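Local coordinates for protein alpha-galactosidase 1 (Saccharomyces cerevisiae, PDB 3LRK) that hydrolyses terminal, non-reducing alpha-D-galactose residues from alpha-D-galactosides, including galactose oligosaccharides, galactomannans and galactolipids, as a secreted, N-glycosylated homotetramer, at residues D274-H279 with N298-S303; L290-N295 with S305-A310. The protein carries 1 engineered substitution. All blocks are in the same frame, centred on the assembly; numbering follows the deposited sequence.

Both contacts lie in the catalytic TIM barrel domain of this GH27 enzyme, around its eighth strand, 290-292, about 8 Å apart, centre to centre. Along the chain they interleave: helix 273-285 leads into strand 290-292, and the loop after it leads to helix 301-307, which the two contacts share. Interaction 1 ties the start of helix 301-307 to helix 273-285 through polar groups; interaction 2 packs its last turn on the end of strand 290-292 through an aromatic ring. They also touch directly, E276 CB resting on I306 CD1 at 3.5 Å and L299 CD1 on A294 CB at 3.7 Å. One short helix is thereby joined to both the last barrel strand and the helix before it.

Interaction 1. Residues D274-H279 with N298-S303; sequences DEEKAH and NLKASS. With NAG (2-acetamido-2-deoxy-beta-D-glucopyranose), chain B; NAG (2-acetamido-2-deoxy-beta-D-glucopyranose), chain F.
E276 and S303 meet through a short hydrogen bond, 2.7 Å from S303 OG to E276 OE1, that ends on the syn lone pair of the carboxylate. The hydroxyl gives its proton to E276 and in turn accepts one from K300 NZ at 2.8 Å, so this buried oxygen is used in both directions. K300 NZ also faces E276 OE2 at 3.2 Å, a salt bridge whose hydrogen bond is weak; OE2 also accepts a hydrogen bond from the backbone N of G267. Lysine and glutamate approach from opposite directions. E276 runs straight out beyond CG (chi2 -172°), whereas K300 bends at its last torsion (chi4 -66°), which turns the ammonium toward S303 OG and the E276 carboxylate. The pattern joins two helices of the TIM barrel domain, with K300 at the N-cap position and S303 three residues on. Losing the carboxylate to an alanine here would probably leave the S303 hydroxyl without its acceptor and the K300 ammonium and the N of G267 without their carboxylate partner. The same segment also meets two sugars. N298 ND2 donates almost straight (171°) to O3 of the chain B NAG at 2.8 Å, and S302 OG shares a hydrogen bond of 3.0 Å with O6 of the chain F NAG, while its side chain touches N403, a glycosylated asparagine of that NAG pocket.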
ATOM      1  N   ASP A 274       4.523 -17.116  33.350  1.00 26.87           N
ATOM      2  CA  ASP A 274       5.574 -16.590  32.474  1.00 26.65           C
ATOM      3  C   ASP A 274       5.029 -15.628  31.421  1.00 25.92           C
ATOM      4  O   ASP A 274       5.624 -14.582  31.181  1.00 25.59           O
ATOM      5  CB  ASP A 274       6.347 -17.724  31.809  1.00 26.82           C
ATOM      6  CG  ASP A 274       7.260 -18.435  32.775  1.00 28.21           C
ATOM      7  OD1 ASP A 274       8.082 -17.752  33.427  1.00 28.61           O
ATOM      8  OD2 ASP A 274       7.148 -19.674  32.877  1.00 30.02           O
ATOM      9  N   GLU A 275       3.902 -15.996  30.808  1.00 25.12           N
ATOM     10  CA  GLU A 275       3.244 -15.169  29.799  1.00 24.96           C
ATOM     11  C   GLU A 275       2.812 -13.817  30.366  1.00 24.83           C
ATOM     12  O   GLU A 275       2.986 -12.792  29.710  1.00 25.02           O
ATOM     13  CB  GLU A 275       2.046 -15.903  29.172  1.00 24.98           C
ATOM     14  CG  GLU A 275       2.447 -17.002  28.186  1.00 24.38           C
ATOM     15  CD  GLU A 275       1.271 -17.810  27.636  1.00 24.57           C
ATOM     16  OE1 GLU A 275       0.205 -17.888  28.283  1.00 24.98           O
ATOM     17  OE2 GLU A 275       1.424 -18.395  26.546  1.00 25.12           O
ATOM     18  N   GLU A 276       2.259 -13.822  31.581  1.00 24.33           N
ATOM     19  CA  GLU A 276       1.847 -12.594  32.248  1.00 24.14           C
ATOM     20  C   GLU A 276       3.040 -11.709  32.630  1.00 24.03           C
ATOM     21  O   GLU A 276       2.953 -10.489  32.528  1.00 23.77           O
ATOM     22  CB  GLU A 276       0.957 -12.891  33.462  1.00 24.03           C
ATOM     23  CG  GLU A 276      -0.445 -13.379  33.078  1.00 24.64           C
ATOM     24  CD  GLU A 276      -1.405 -13.499  34.257  1.00 25.36           C
ATOM     25  OE1 GLU A 276      -1.029 -13.162  35.400  1.00 23.96           O
ATOM     26  OE2 GLU A 276      -2.553 -13.926  34.024  1.00 24.74           O
ATOM     27  N   LYS A 277       4.158 -12.321  33.033  1.00 24.29           N
ATOM     28  CA  LYS A 277       5.380 -11.564  33.375  1.00 24.62           C
ATOM     29  C   LYS A 277       5.993 -10.897  32.141  1.00 24.48           C
ATOM     30  O   LYS A 277       6.414  -9.736  32.197  1.00 24.84           O
ATOM     31  CB  LYS A 277       6.439 -12.468  34.022  1.00 25.16           C
ATOM     32  CG  LYS A 277       6.108 -12.953  35.438  1.00 26.94           C
ATOM     33  CD  LYS A 277       7.377 -13.301  36.219  1.00 29.74           C
ATOM     34  CE  LYS A 277       8.064 -14.543  35.675  1.00 31.53           C
ATOM     35  NZ  LYS A 277       9.279 -14.881  36.461  1.00 32.53           N
ATOM     36  N   ALA A 278       6.060 -11.655  31.046  1.00 24.13           N
ATOM     37  CA  ALA A 278       6.545 -11.159  29.754  1.00 24.01           C
ATOM     38  C   ALA A 278       5.696  -9.981  29.278  1.00 23.78           C
ATOM     39  O   ALA A 278       6.227  -8.947  28.881  1.00 23.78           O
ATOM     40  CB  ALA A 278       6.529 -12.278  28.724  1.00 23.73           C
ATOM     41  N   HIS A 279       4.376 -10.153  29.358  1.00 23.67           N
ATOM     42  CA  HIS A 279       3.392  -9.163  28.919  1.00 23.24           C
ATOM     43  C   HIS A 279       3.484  -7.863  29.742  1.00 23.16           C
ATOM     44  O   HIS A 279       3.604  -6.771  29.173  1.00 23.30           O
ATOM     45  CB  HIS A 279       2.003  -9.826  28.962  1.00 22.89           C
ATOM     46  CG  HIS A 279       0.844  -8.904  28.729  1.00 22.65           C
ATOM     47  ND1 HIS A 279       0.842  -7.911  27.771  1.00 21.09           N
ATOM     48  CD2 HIS A 279      -0.389  -8.881  29.298  1.00 22.33           C
ATOM     49  CE1 HIS A 279      -0.323  -7.286  27.792  1.00 22.48           C
ATOM     50  NE2 HIS A 279      -1.091  -7.861  28.704  1.00 22.40           N
ATOM     51  N   ASN A 298     -11.901 -10.294  41.519  1.00 33.61           N
ATOM     52  CA  ASN A 298     -11.794 -11.670  41.077  1.00 33.79           C
ATOM     53  C   ASN A 298     -10.420 -11.844  40.434  1.00 33.50           C
ATOM     54  O   ASN A 298     -10.290 -12.282  39.284  1.00 33.71           O
ATOM     55  CB  ASN A 298     -12.923 -11.991  40.090  1.00 34.37           C
ATOM     56  CG  ASN A 298     -13.151 -13.474  39.922  1.00 35.41           C
ATOM     57  OD1 ASN A 298     -12.567 -14.293  40.636  1.00 37.61           O
ATOM     58  ND2 ASN A 298     -14.016 -13.833  38.979  1.00 36.99           N
ATOM     59  N   LEU A 299      -9.399 -11.460  41.194  1.00 32.72           N
ATOM     60  CA  LEU A 299      -8.024 -11.444  40.736  1.00 31.72           C
ATOM     61  C   LEU A 299      -7.231 -12.493  41.514  1.00 31.29           C
ATOM     62  O   LEU A 299      -7.249 -12.493  42.754  1.00 31.18           O
ATOM     63  CB  LEU A 299      -7.429 -10.048  40.958  1.00 31.78           C
ATOM     64  CG  LEU A 299      -5.959  -9.778  40.617  1.00 30.97           C
ATOM     65  CD1 LEU A 299      -5.714  -9.889  39.113  1.00 31.25           C
ATOM     66  CD2 LEU A 299      -5.548  -8.410  41.119  1.00 32.01           C
ATOM     67  N   LYS A 300      -6.545 -13.377  40.790  1.00 30.18           N
ATOM     68  CA  LYS A 300      -5.735 -14.415  41.423  1.00 29.80           C
ATOM     69  C   LYS A 300      -4.399 -13.878  41.935  1.00 29.22           C
ATOM     70  O   LYS A 300      -3.937 -12.814  41.495  1.00 28.70           O
ATOM     71  CB  LYS A 300      -5.557 -15.646  40.523  1.00 29.86           C
ATOM     72  CG  LYS A 300      -4.661 -15.482  39.298  1.00 30.54           C
ATOM     73  CD  LYS A 300      -4.733 -16.741  38.435  1.00 30.93           C
ATOM     74  CE  LYS A 300      -3.645 -16.786  37.383  1.00 30.90           C
ATOM     75  NZ  LYS A 300      -3.815 -15.685  36.369  1.00 32.81           N
ATOM     76  N   ALA A 301      -3.800 -14.635  42.858  1.00 28.31           N
ATOM     77  CA  ALA A 301      -2.576 -14.253  43.566  1.00 27.52           C
ATOM     78  C   ALA A 301      -1.385 -13.919  42.665  1.00 26.93           C
ATOM     79  O   ALA A 301      -0.763 -12.865  42.832  1.00 27.05           O
ATOM     80  CB  ALA A 301      -2.191 -15.338  44.569  1.00 27.69           C
ATOM     81  N   SER A 302      -1.054 -14.814  41.734  1.00 26.38           N
ATOM     82  CA  SER A 302       0.107 -14.604  40.862  1.00 25.29           C
ATOM     83  C   SER A 302      -0.047 -13.342  40.017  1.00 25.24           C
ATOM     84  O   SER A 302       0.931 -12.627  39.767  1.00 24.59           O
ATOM     85  CB  SER A 302       0.389 -15.817  39.971  1.00 25.34           C
ATOM     86  OG  SER A 302      -0.698 -16.132  39.106  1.00 24.85           O
ATOM     87  N   SER A 303      -1.275 -13.080  39.575  1.00 24.97           N
ATOM     88  CA  SER A 303      -1.557 -11.902  38.748  1.00 24.94           C
ATOM     89  C   SER A 303      -1.444 -10.620  39.564  1.00 25.18           C
ATOM     90  O   SER A 303      -0.855  -9.634  39.109  1.00 25.29           O
ATOM     91  CB  SER A 303      -2.930 -12.025  38.092  1.00 24.68           C
ATOM     92  OG  SER A 303      -2.963 -13.147  37.227  1.00 23.80           O
TER
HETATM   93  C1  NAG B   2     -11.782 -18.286  37.123  1.00 52.11           C
HETATM   94  C2  NAG B   2     -13.091 -17.497  37.265  1.00 52.82           C
HETATM   95  C3  NAG B   2     -13.399 -17.131  38.724  1.00 53.19           C
HETATM   96  C4  NAG B   2     -13.295 -18.344  39.649  1.00 53.54           C
HETATM   97  C5  NAG B   2     -12.009 -19.135  39.378  1.00 53.96           C
HETATM   98  C6  NAG B   2     -12.011 -20.457  40.144  1.00 54.59           C
HETATM   99  C7  NAG B   2     -14.132 -16.018  35.631  1.00 53.34           C
HETATM  100  C8  NAG B   2     -14.103 -14.673  34.964  1.00 53.55           C
HETATM  101  N2  NAG B   2     -13.100 -16.308  36.423  1.00 53.06           N
HETATM  102  O3  NAG B   2     -14.699 -16.590  38.823  1.00 53.02           O
HETATM  103  O4  NAG B   2     -13.344 -17.917  40.995  1.00 53.29           O
HETATM  104  O5  NAG B   2     -11.840 -19.410  37.991  1.00 52.88           O
HETATM  105  O6  NAG B   2     -11.069 -20.385  41.191  1.00 55.12           O
HETATM  106  O7  NAG B   2     -15.077 -16.787  35.439  1.00 53.75           O
HETATM  107  C1  NAG F4001       2.173 -18.737  41.879  1.00 47.36           C
HETATM  108  C2  NAG F4001       3.408 -19.584  41.534  1.00 49.22           C
HETATM  109  C3  NAG F4001       3.557 -19.816  40.029  1.00 49.00           C
HETATM  110  C4  NAG F4001       2.245 -20.222  39.361  1.00 48.80           C
HETATM  111  C5  NAG F4001       1.088 -19.341  39.828  1.00 48.64           C
HETATM  112  C6  NAG F4001      -0.240 -19.847  39.269  1.00 48.50           C
HETATM  113  C7  NAG F4001       5.225 -19.533  43.144  1.00 52.25           C
HETATM  114  C8  NAG F4001       5.362 -18.650  44.358  1.00 53.16           C
HETATM  115  N2  NAG F4001       4.624 -19.000  42.079  1.00 50.89           N
HETATM  116  O3  NAG F4001       4.491 -20.848  39.797  1.00 49.14           O
HETATM  117  O4  NAG F4001       2.389 -20.152  37.957  1.00 48.24           O
HETATM  118  O5  NAG F4001       1.038 -19.315  41.247  1.00 47.67           O
HETATM  119  O6  NAG F4001      -1.284 -18.980  39.649  1.00 49.26           O
HETATM  120  O7  NAG F4001       5.649 -20.693  43.165  1.00 52.46           O

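Interaction 2. Residues L290-N295 with S305-A310; sequences LIIGAN and SIYSQA
An aliphatic side chain laid over an aromatic ring makes this contact, deep in the TIM barrel domain where strand 290-292 gives way to its loop: I292 packs on Y307, from the last turn of helix 301-307. Both branches of the isoleucine take part. CG1 stands over one face in a CH-pi contact, 4.0 Å from the centroid of the Y307 ring and 24° off its normal, displaced toward the rim. CG2 reaches the phenol end, 3.6 Å from Y307 CZ. With CG1 beside the backbone N (chi1 -60°) and CG2 anti to it, the two branches fork over the ring, one above its CD2-CE2 side and the other at CZ. Farther along the loop, A294 CB adds a looser apolar touch to Y307 CE1 at 4.1 Å. The hydroxyl reaches the backbone just past the strand, where G293 N makes a weak hydrogen bond to Y307 OH, long at 3.5 Å and bent to 147°. The buried hydroxyl donates to the carbonyl oxygen of V266, its strongest polar partner, in the loop that precedes helix 273-285. Strand 290-292 pairs in parallel with strand 32-35, the eighth barrel strand beside the first, while A294 O accepts from W34 NE1. Next to Y307 in sequence, I306 packs on helix 273-285, leaving helix 301-307 in contact with both that helix and the strand following it.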
ATOM      1  N   LEU A 290      -0.302   1.525  31.611  1.00 22.19           N
ATOM      2  CA  LEU A 290      -0.484   0.286  32.352  1.00 22.39           C
ATOM      3  C   LEU A 290      -1.853   0.351  32.997  1.00 22.45           C
ATOM      4  O   LEU A 290      -2.012   0.883  34.085  1.00 21.85           O
ATOM      5  CB  LEU A 290       0.620   0.086  33.404  1.00 22.92           C
ATOM      6  CG  LEU A 290       2.090   0.044  32.969  1.00 22.52           C
ATOM      7  CD1 LEU A 290       2.991  -0.099  34.211  1.00 22.45           C
ATOM      8  CD2 LEU A 290       2.389  -1.052  31.934  1.00 22.03           C
ATOM      9  N   ILE A 291      -2.839  -0.165  32.272  1.00 22.47           N
ATOM     10  CA  ILE A 291      -4.221  -0.137  32.692  1.00 22.66           C
ATOM     11  C   ILE A 291      -4.634  -1.589  32.973  1.00 22.76           C
ATOM     12  O   ILE A 291      -4.578  -2.458  32.093  1.00 22.90           O
ATOM     13  CB  ILE A 291      -5.129   0.590  31.646  1.00 22.77           C
ATOM     14  CG1 ILE A 291      -4.801   2.092  31.619  1.00 22.99           C
ATOM     15  CG2 ILE A 291      -6.624   0.378  31.953  1.00 22.78           C
ATOM     16  CD1 ILE A 291      -5.249   2.823  30.356  1.00 24.30           C
ATOM     17  N   ILE A 292      -4.997  -1.839  34.229  1.00 22.50           N
ATOM     18  CA  ILE A 292      -5.434  -3.153  34.675  1.00 22.59           C
ATOM     19  C   ILE A 292      -6.691  -3.553  33.909  1.00 22.54           C
ATOM     20  O   ILE A 292      -7.672  -2.814  33.900  1.00 22.71           O
ATOM     21  CB  ILE A 292      -5.729  -3.165  36.211  1.00 22.56           C
ATOM     22  CG1 ILE A 292      -4.471  -2.784  37.008  1.00 22.34           C
ATOM     23  CG2 ILE A 292      -6.277  -4.528  36.650  1.00 22.35           C
ATOM     24  CD1 ILE A 292      -4.726  -2.483  38.477  1.00 22.10           C
ATOM     25  N   GLY A 293      -6.646  -4.714  33.256  1.00 22.91           N
ATOM     26  CA  GLY A 293      -7.811  -5.255  32.531  1.00 23.41           C
ATOM     27  C   GLY A 293      -8.569  -6.312  33.328  1.00 24.04           C
ATOM     28  O   GLY A 293      -9.698  -6.676  32.985  1.00 24.25           O
ATOM     29  N   ALA A 294      -7.951  -6.782  34.404  1.00 24.49           N
ATOM     30  CA  ALA A 294      -8.527  -7.800  35.282  1.00 25.18           C
ATOM     31  C   ALA A 294      -9.714  -7.286  36.110  1.00 25.75           C
ATOM     32  O   ALA A 294      -9.918  -6.074  36.253  1.00 25.35           O
ATOM     33  CB  ALA A 294      -7.444  -8.361  36.193  1.00 24.83           C
ATOM     34  N   ASN A 295     -10.518  -8.222  36.617  1.00 26.74           N
ATOM     35  CA  ASN A 295     -11.505  -7.924  37.656  1.00 27.61           C
ATOM     36  C   ASN A 295     -10.761  -7.981  38.979  1.00 27.93           C
ATOM     37  O   ASN A 295     -10.313  -9.057  39.391  1.00 27.94           O
ATOM     38  CB  ASN A 295     -12.646  -8.955  37.641  1.00 27.83           C
ATOM     39  CG  ASN A 295     -13.679  -8.728  38.754  1.00 28.67           C
ATOM     40  OD1 ASN A 295     -13.551  -7.820  39.579  1.00 30.08           O
ATOM     41  ND2 ASN A 295     -14.720  -9.553  38.761  1.00 29.53           N
ATOM     42  N   SER A 305       0.489 -10.100  42.185  1.00 26.11           N
ATOM     43  CA  SER A 305       1.892  -9.758  42.456  1.00 26.37           C
ATOM     44  C   SER A 305       2.645  -9.299  41.199  1.00 26.14           C
ATOM     45  O   SER A 305       3.691  -8.653  41.297  1.00 25.90           O
ATOM     46  CB  SER A 305       2.632 -10.903  43.141  1.00 26.79           C
ATOM     47  OG  SER A 305       2.717 -12.022  42.298  1.00 28.07           O
ATOM     48  N   ILE A 306       2.116  -9.644  40.027  1.00 25.81           N
ATOM     49  CA  ILE A 306       2.643  -9.085  38.778  1.00 25.57           C
ATOM     50  C   ILE A 306       2.312  -7.580  38.709  1.00 25.71           C
ATOM     51  O   ILE A 306       3.218  -6.743  38.557  1.00 25.48           O
ATOM     52  CB  ILE A 306       2.171  -9.896  37.538  1.00 25.62           C
ATOM     53  CG1 ILE A 306       2.926 -11.234  37.498  1.00 25.07           C
ATOM     54  CG2 ILE A 306       2.409  -9.108  36.227  1.00 25.28           C
ATOM     55  CD1 ILE A 306       2.295 -12.292  36.643  1.00 24.55           C
ATOM     56  N   TYR A 307       1.032  -7.238  38.879  1.00 25.55           N
ATOM     57  CA  TYR A 307       0.594  -5.832  38.885  1.00 25.23           C
ATOM     58  C   TYR A 307       1.278  -4.993  39.964  1.00 25.76           C
ATOM     59  O   TYR A 307       1.356  -3.775  39.848  1.00 25.07           O
ATOM     60  CB  TYR A 307      -0.911  -5.735  39.118  1.00 25.08           C
ATOM     61  CG  TYR A 307      -1.770  -6.009  37.907  1.00 24.87           C
ATOM     62  CD1 TYR A 307      -2.736  -7.014  37.937  1.00 23.73           C
ATOM     63  CD2 TYR A 307      -1.634  -5.245  36.736  1.00 25.07           C
ATOM     64  CE1 TYR A 307      -3.551  -7.268  36.824  1.00 24.54           C
ATOM     65  CE2 TYR A 307      -2.440  -5.493  35.617  1.00 24.24           C
ATOM     66  CZ  TYR A 307      -3.390  -6.501  35.671  1.00 23.44           C
ATOM     67  OH  TYR A 307      -4.175  -6.741  34.570  1.00 23.03           O
ATOM     68  N   SER A 308       1.745  -5.654  41.021  1.00 26.26           N
ATOM     69  CA  SER A 308       2.304  -4.955  42.172  1.00 27.18           C
ATOM     70  C   SER A 308       3.834  -4.918  42.182  1.00 27.52           C
ATOM     71  O   SER A 308       4.432  -4.459  43.155  1.00 27.58           O
ATOM     72  CB  SER A 308       1.763  -5.562  43.476  1.00 26.89           C
ATOM     73  OG  SER A 308       2.445  -6.763  43.781  1.00 29.30           O
ATOM     74  N   GLN A 309       4.468  -5.370  41.099  1.00 27.88           N
ATOM     75  CA  GLN A 309       5.936  -5.355  41.022  1.00 28.21           C
ATOM     76  C   GLN A 309       6.481  -3.935  40.821  1.00 27.97           C
ATOM     77  O   GLN A 309       6.588  -3.440  39.685  1.00 28.20           O
ATOM     78  CB  GLN A 309       6.460  -6.334  39.958  1.00 28.13           C
ATOM     79  CG  GLN A 309       7.999  -6.554  39.975  1.00 29.78           C
ATOM     80  CD  GLN A 309       8.482  -7.421  41.148  1.00 30.39           C
ATOM     81  OE1 GLN A 309       7.709  -7.769  42.038  1.00 31.97           O
ATOM     82  NE2 GLN A 309       9.764  -7.767  41.144  1.00 28.95           N
ATOM     83  N   ALA A 310       6.841  -3.303  41.939  1.00 27.17           N
ATOM     84  CA  ALA A 310       7.332  -1.925  41.970  1.00 26.35           C
ATOM     85  C   ALA A 310       8.518  -1.679  41.045  1.00 25.91           C
ATOM     86  O   ALA A 310       8.603  -0.631  40.418  1.00 25.23           O
ATOM     87  CB  ALA A 310       7.680  -1.523  43.398  1.00 26.56           C
TER